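Local coordinates for protein NUDIX hydrolase (Alicyclobacillus acidocaldarius subsp. acidocaldarius, PDB 3QSJ) that probably hydrolyses phosphorus-containing anhydride bonds, as Nudix enzymes do, and binds calcium in the crystal, at residues 22-34 and 38-50. Residues are numbered along the deposited sequence; the frame is centred on the assembly and turned at random.
Sequences KDIEVLVVRRAKT and LPGFVAFPGGAAD. With CA (calcium ion), chain B.
Val29 and Ala43 form an antiparallel hydrogen-bonded pair: Val29 N donates to Ala43 O at 2.9 Å, and Ala43 N returns a bond to Val29 O at 3.0 Å. Two residues on, past the non-hydrogen-bonded pair Arg30-Val42, Arg31 N reaches Phe41 O at 3.0 Å with a nearly straight N-H...O angle of 160°. Gly40 N meets Arg31 O at 2.9 Å, but from above the carbonyl plane, 47° out of it. Gly40 belongs to a type II turn, Leu38 to Phe41, in the loop joining the strands. Beyond the ladder, the Phe44 ring directs an edge at Leu27 O, 3.5 Å from CD1, while Val26 CG2 and Val28 CG1 approach CE1 obliquely, CG1 at 3.6 Å. This is a beta hairpin of the Nudix fold, its second strand leading from the ladder to the metal: past Pro45, Gly46 O binds calcium at 2.3 Å, with Glu82 and Glu86 of helix 72-87 completing the protein ligands. Arg31 CG lies anti to the carbonyl carbon (chi1 -62°), and the extended chi2 carries CD to 3.2 Å from Leu38 O, which lies at the guanidinium edge; the bend at chi3 then swings NE round to bond Phe37 O. Cutting Arg31 back to an alanine would probably leave Phe37 O without this donor and open a gap beside Leu38. Arg30, on the same sheet face as Val42, passes its CG and CD along Gly40 O before NE forms a salt bridge with Asp175.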
loop_
_atom_site.group_PDB
_atom_site.type_symbol
_atom_site.label_atom_id
_atom_site.label_comp_id
_atom_site.label_asym_id
_atom_site.label_seq_id
_atom_site.Cartn_x
_atom_site.Cartn_y
_atom_site.Cartn_z
ATOM N N LYS A 22 3.699 22.385 -4.311
ATOM C CA LYS A 22 3.027 22.183 -3.017
ATOM C C LYS A 22 1.803 21.250 -3.130
ATOM O O LYS A 22 0.792 21.468 -2.459
ATOM C CB LYS A 22 2.682 23.535 -2.324
ATOM C CG LYS A 22 3.912 24.356 -1.930
ATOM C CD LYS A 22 3.529 25.680 -1.279
ATOM C CE LYS A 22 4.727 26.401 -0.700
ATOM N NZ LYS A 22 5.226 25.754 0.546
ATOM N N ASP A 23 1.872 20.273 -4.045
ATOM C CA ASP A 23 0.843 19.257 -4.193
ATOM C C ASP A 23 1.377 17.934 -3.639
ATOM O O ASP A 23 2.539 17.633 -3.839
ATOM C CB ASP A 23 0.449 19.045 -5.666
ATOM C CG ASP A 23 -0.261 20.224 -6.324
ATOM O OD1 ASP A 23 -0.972 20.955 -5.614
ATOM O OD2 ASP A 23 -0.092 20.411 -7.543
ATOM N N ILE A 24 0.493 17.110 -3.046
ATOM C CA ILE A 24 0.920 15.785 -2.597
ATOM C C ILE A 24 1.121 14.894 -3.823
ATOM O O ILE A 24 0.280 14.878 -4.730
ATOM C CB ILE A 24 -0.137 15.195 -1.645
ATOM C CG1 ILE A 24 -0.205 16.043 -0.361
ATOM C CG2 ILE A 24 0.199 13.720 -1.346
ATOM C CD1 ILE A 24 -1.337 15.725 0.659
ATOM N N GLU A 25 2.177 14.078 -3.790
ATOM C CA GLU A 25 2.450 13.065 -4.800
ATOM C C GLU A 25 2.281 11.726 -4.134
ATOM O O GLU A 25 2.479 11.628 -2.930
ATOM C CB GLU A 25 3.881 13.204 -5.339
ATOM C CG GLU A 25 3.963 14.490 -6.125
ATOM C CD GLU A 25 5.327 14.936 -6.574
ATOM O OE1 GLU A 25 6.322 14.222 -6.286
ATOM O OE2 GLU A 25 5.388 15.997 -7.250
ATOM N N VAL A 26 1.990 10.679 -4.922
ATOM C CA VAL A 26 1.647 9.347 -4.374
ATOM C C VAL A 26 2.199 8.269 -5.296
ATOM O O VAL A 26 2.300 8.524 -6.502
ATOM C CB VAL A 26 0.094 9.262 -4.208
ATOM C CG1 VAL A 26 -0.667 9.465 -5.548
ATOM C CG2 VAL A 26 -0.327 7.972 -3.500
ATOM N N LEU A 27 2.518 7.067 -4.763
ATOM C CA LEU A 27 3.019 5.986 -5.577
ATOM C C LEU A 27 1.820 5.220 -6.120
ATOM O O LEU A 27 0.952 4.721 -5.360
ATOM C CB LEU A 27 3.889 5.025 -4.746
ATOM C CG LEU A 27 5.319 5.452 -4.493
ATOM C CD1 LEU A 27 5.993 4.445 -3.575
ATOM C CD2 LEU A 27 6.115 5.508 -5.838
ATOM N N VAL A 28 1.776 5.101 -7.414
ATOM C CA VAL A 28 0.706 4.309 -8.006
ATOM C C VAL A 28 1.345 3.293 -8.891
ATOM O O VAL A 28 2.501 3.462 -9.315
ATOM C CB VAL A 28 -0.350 5.157 -8.765
ATOM C CG1 VAL A 28 -1.180 6.008 -7.799
ATOM C CG2 VAL A 28 0.294 6.022 -9.854
ATOM N N VAL A 29 0.586 2.249 -9.207
ATOM C CA VAL A 29 1.038 1.200 -10.133
ATOM C C VAL A 29 -0.055 0.925 -11.165
ATOM O O VAL A 29 -1.222 1.233 -10.919
ATOM C CB VAL A 29 1.417 -0.086 -9.381
ATOM C CG1 VAL A 29 2.570 0.203 -8.373
ATOM C CG2 VAL A 29 0.197 -0.704 -8.674
ATOM N N ARG A 30 0.307 0.345 -12.324
ATOM C CA ARG A 30 -0.740 -0.042 -13.271
ATOM C C ARG A 30 -0.606 -1.524 -13.583
ATOM O O ARG A 30 0.478 -1.980 -13.909
ATOM C CB ARG A 30 -0.650 0.784 -14.568
ATOM C CG ARG A 30 -1.725 0.298 -15.575
ATOM C CD ARG A 30 -1.786 1.165 -16.810
ATOM N NE ARG A 30 -0.529 1.161 -17.558
ATOM C CZ ARG A 30 -0.343 1.926 -18.621
ATOM N NH1 ARG A 30 -1.331 2.678 -19.084
ATOM N NH2 ARG A 30 0.829 1.940 -19.237
ATOM N N ARG A 31 -1.701 -2.263 -13.466
ATOM C CA ARG A 31 -1.767 -3.701 -13.839
ATOM C C ARG A 31 -1.544 -3.877 -15.323
ATOM O O ARG A 31 -2.131 -3.160 -16.135
ATOM C CB ARG A 31 -3.124 -4.299 -13.444
ATOM C CG ARG A 31 -3.327 -4.241 -11.953
ATOM C CD ARG A 31 -4.750 -4.577 -11.577
ATOM N NE ARG A 31 -4.978 -6.003 -11.728
ATOM C CZ ARG A 31 -4.676 -6.909 -10.804
ATOM N NH1 ARG A 31 -4.095 -6.541 -9.669
ATOM N NH2 ARG A 31 -4.922 -8.189 -11.020
ATOM N N ALA A 32 -0.663 -4.807 -15.696
ATOM C CA ALA A 32 -0.369 -5.079 -17.111
ATOM C C ALA A 32 -1.650 -5.534 -17.878
ATOM O O ALA A 32 -2.542 -6.154 -17.295
ATOM C CB ALA A 32 0.689 -6.171 -17.211
ATOM N N LYS A 33 -1.685 -5.270 -19.198
ATOM C CA LYS A 33 -2.793 -5.631 -20.081
ATOM C C LYS A 33 -2.905 -7.170 -20.149
ATOM O O LYS A 33 -3.956 -7.693 -20.485
ATOM C CB LYS A 33 -2.552 -5.038 -21.480
ATOM C CG LYS A 33 -2.667 -3.517 -21.556
ATOM C CD LYS A 33 -2.587 -3.045 -23.007
ATOM C CE LYS A 33 -1.278 -2.409 -23.410
ATOM N NZ LYS A 33 -0.110 -3.329 -23.272
ATOM N N THR A 34 -1.820 -7.875 -19.773
ATOM C CA THR A 34 -1.737 -9.336 -19.749
ATOM C C THR A 34 -2.354 -10.003 -18.526
ATOM O O THR A 34 -2.525 -11.223 -18.542
ATOM C CB THR A 34 -0.313 -9.828 -19.990
ATOM O OG1 THR A 34 0.494 -9.276 -18.947
ATOM C CG2 THR A 34 0.207 -9.465 -21.389
ATOM N N LEU A 38 -8.780 -7.203 -13.858
ATOM C CA LEU A 38 -8.595 -5.757 -13.929
ATOM C C LEU A 38 -7.329 -5.338 -14.693
ATOM O O LEU A 38 -6.611 -4.475 -14.200
ATOM C CB LEU A 38 -8.598 -5.109 -12.547
ATOM C CG LEU A 38 -9.828 -5.433 -11.656
ATOM C CD1 LEU A 38 -9.703 -4.687 -10.325
ATOM C CD2 LEU A 38 -11.142 -5.179 -12.398
ATOM N N PRO A 39 -7.098 -5.850 -15.926
ATOM C CA PRO A 39 -5.931 -5.354 -16.703
ATOM C C PRO A 39 -6.085 -3.876 -16.967
ATOM O O PRO A 39 -7.228 -3.401 -17.194
ATOM C CB PRO A 39 -5.984 -6.158 -18.019
ATOM C CG PRO A 39 -7.367 -6.696 -18.077
ATOM C CD PRO A 39 -7.884 -6.835 -16.688
ATOM N N GLY A 40 -4.963 -3.156 -16.876
ATOM C CA GLY A 40 -4.870 -1.728 -17.185
ATOM C C GLY A 40 -5.337 -0.826 -16.066
ATOM O O GLY A 40 -5.270 0.389 -16.208
ATOM N N PHE A 41 -5.870 -1.386 -15.009
ATOM C CA PHE A 41 -6.345 -0.543 -13.886
ATOM C C PHE A 41 -5.163 0.102 -13.130
ATOM O O PHE A 41 -4.111 -0.557 -12.944
ATOM C CB PHE A 41 -7.177 -1.350 -12.876
ATOM C CG PHE A 41 -8.653 -1.444 -13.189
ATOM C CD1 PHE A 41 -9.601 -0.986 -12.282
ATOM C CD2 PHE A 41 -9.095 -1.948 -14.412
ATOM C CE1 PHE A 41 -10.974 -1.086 -12.565
ATOM C CE2 PHE A 41 -10.472 -2.039 -14.702
ATOM C CZ PHE A 41 -11.398 -1.589 -13.784
ATOM N N VAL A 42 -5.334 1.349 -12.708
ATOM C CA VAL A 42 -4.336 2.003 -11.871
ATOM C C VAL A 42 -4.799 1.770 -10.436
ATOM O O VAL A 42 -6.008 1.652 -10.179
ATOM C CB VAL A 42 -4.116 3.505 -12.198
ATOM C CG1 VAL A 42 -3.489 3.675 -13.599
ATOM C CG2 VAL A 42 -5.418 4.318 -12.079
ATOM N N ALA A 43 -3.842 1.649 -9.506
ATOM C CA ALA A 43 -4.130 1.434 -8.108
ATOM C C ALA A 43 -2.904 1.748 -7.252
ATOM O O ALA A 43 -1.850 2.169 -7.726
ATOM C CB ALA A 43 -4.542 -0.037 -7.893
ATOM N N PHE A 44 -3.069 1.515 -5.976
ATOM C CA PHE A 44 -1.942 1.643 -5.081
ATOM C C PHE A 44 -1.458 0.207 -4.807
ATOM O O PHE A 44 -2.216 -0.750 -4.978
ATOM C CB PHE A 44 -2.371 2.296 -3.754
ATOM C CG PHE A 44 -3.099 3.614 -3.946
ATOM C CD1 PHE A 44 -2.447 4.716 -4.511
ATOM C CD2 PHE A 44 -4.441 3.744 -3.589
ATOM C CE1 PHE A 44 -3.141 5.906 -4.748
ATOM C CE2 PHE A 44 -5.133 4.933 -3.829
ATOM C CZ PHE A 44 -4.489 5.999 -4.418
ATOM N N PRO A 45 -0.224 0.033 -4.325
ATOM C CA PRO A 45 0.251 -1.320 -3.999
ATOM C C PRO A 45 -0.618 -1.961 -2.936
ATOM O O PRO A 45 -1.108 -1.267 -2.032
ATOM C CB PRO A 45 1.692 -1.069 -3.457
ATOM C CG PRO A 45 2.117 0.219 -4.130
ATOM C CD PRO A 45 0.821 1.058 -4.080
ATOM N N GLY A 46 -0.859 -3.253 -3.061
ATOM C CA GLY A 46 -1.719 -3.928 -2.083
ATOM C C GLY A 46 -2.044 -5.342 -2.476
ATOM O O GLY A 46 -1.552 -5.846 -3.492
ATOM N N GLY A 47 -2.860 -6.001 -1.689
ATOM C CA GLY A 47 -3.236 -7.356 -2.057
ATOM C C GLY A 47 -3.826 -8.093 -0.888
ATOM O O GLY A 47 -4.057 -7.526 0.184
ATOM N N ALA A 48 -4.046 -9.366 -1.105
ATOM C CA ALA A 48 -4.744 -10.241 -0.167
ATOM C C ALA A 48 -3.882 -10.504 1.020
ATOM O O ALA A 48 -2.649 -10.686 0.909
ATOM C CB ALA A 48 -5.129 -11.573 -0.872
ATOM N N ALA A 49 -4.552 -10.599 2.194
ATOM C CA ALA A 49 -3.887 -10.977 3.429
ATOM C C ALA A 49 -3.271 -12.379 3.312
ATOM O O ALA A 49 -3.838 -13.257 2.655
ATOM C CB ALA A 49 -4.887 -10.954 4.614
ATOM N N ASP A 50 -2.112 -12.585 3.956
ATOM C CA ASP A 50 -1.405 -13.891 4.014
ATOM C C ASP A 50 -1.273 -14.275 5.508
ATOM O O ASP A 50 -1.154 -13.363 6.338
ATOM C CB ASP A 50 -0.010 -13.736 3.387
ATOM C CG ASP A 50 0.900 -14.986 3.412
ATOM O OD1 ASP A 50 0.745 -15.857 2.520
ATOM O OD2 ASP A 50 1.707 -15.132 4.380
HETATM CA CA CA B . -0.074 -7.025 -4.842
HETATM O O HOH W 1 -1.252 -9.022 -5.047
HETATM O O HOH W 2 2.138 -8.153 -4.857
#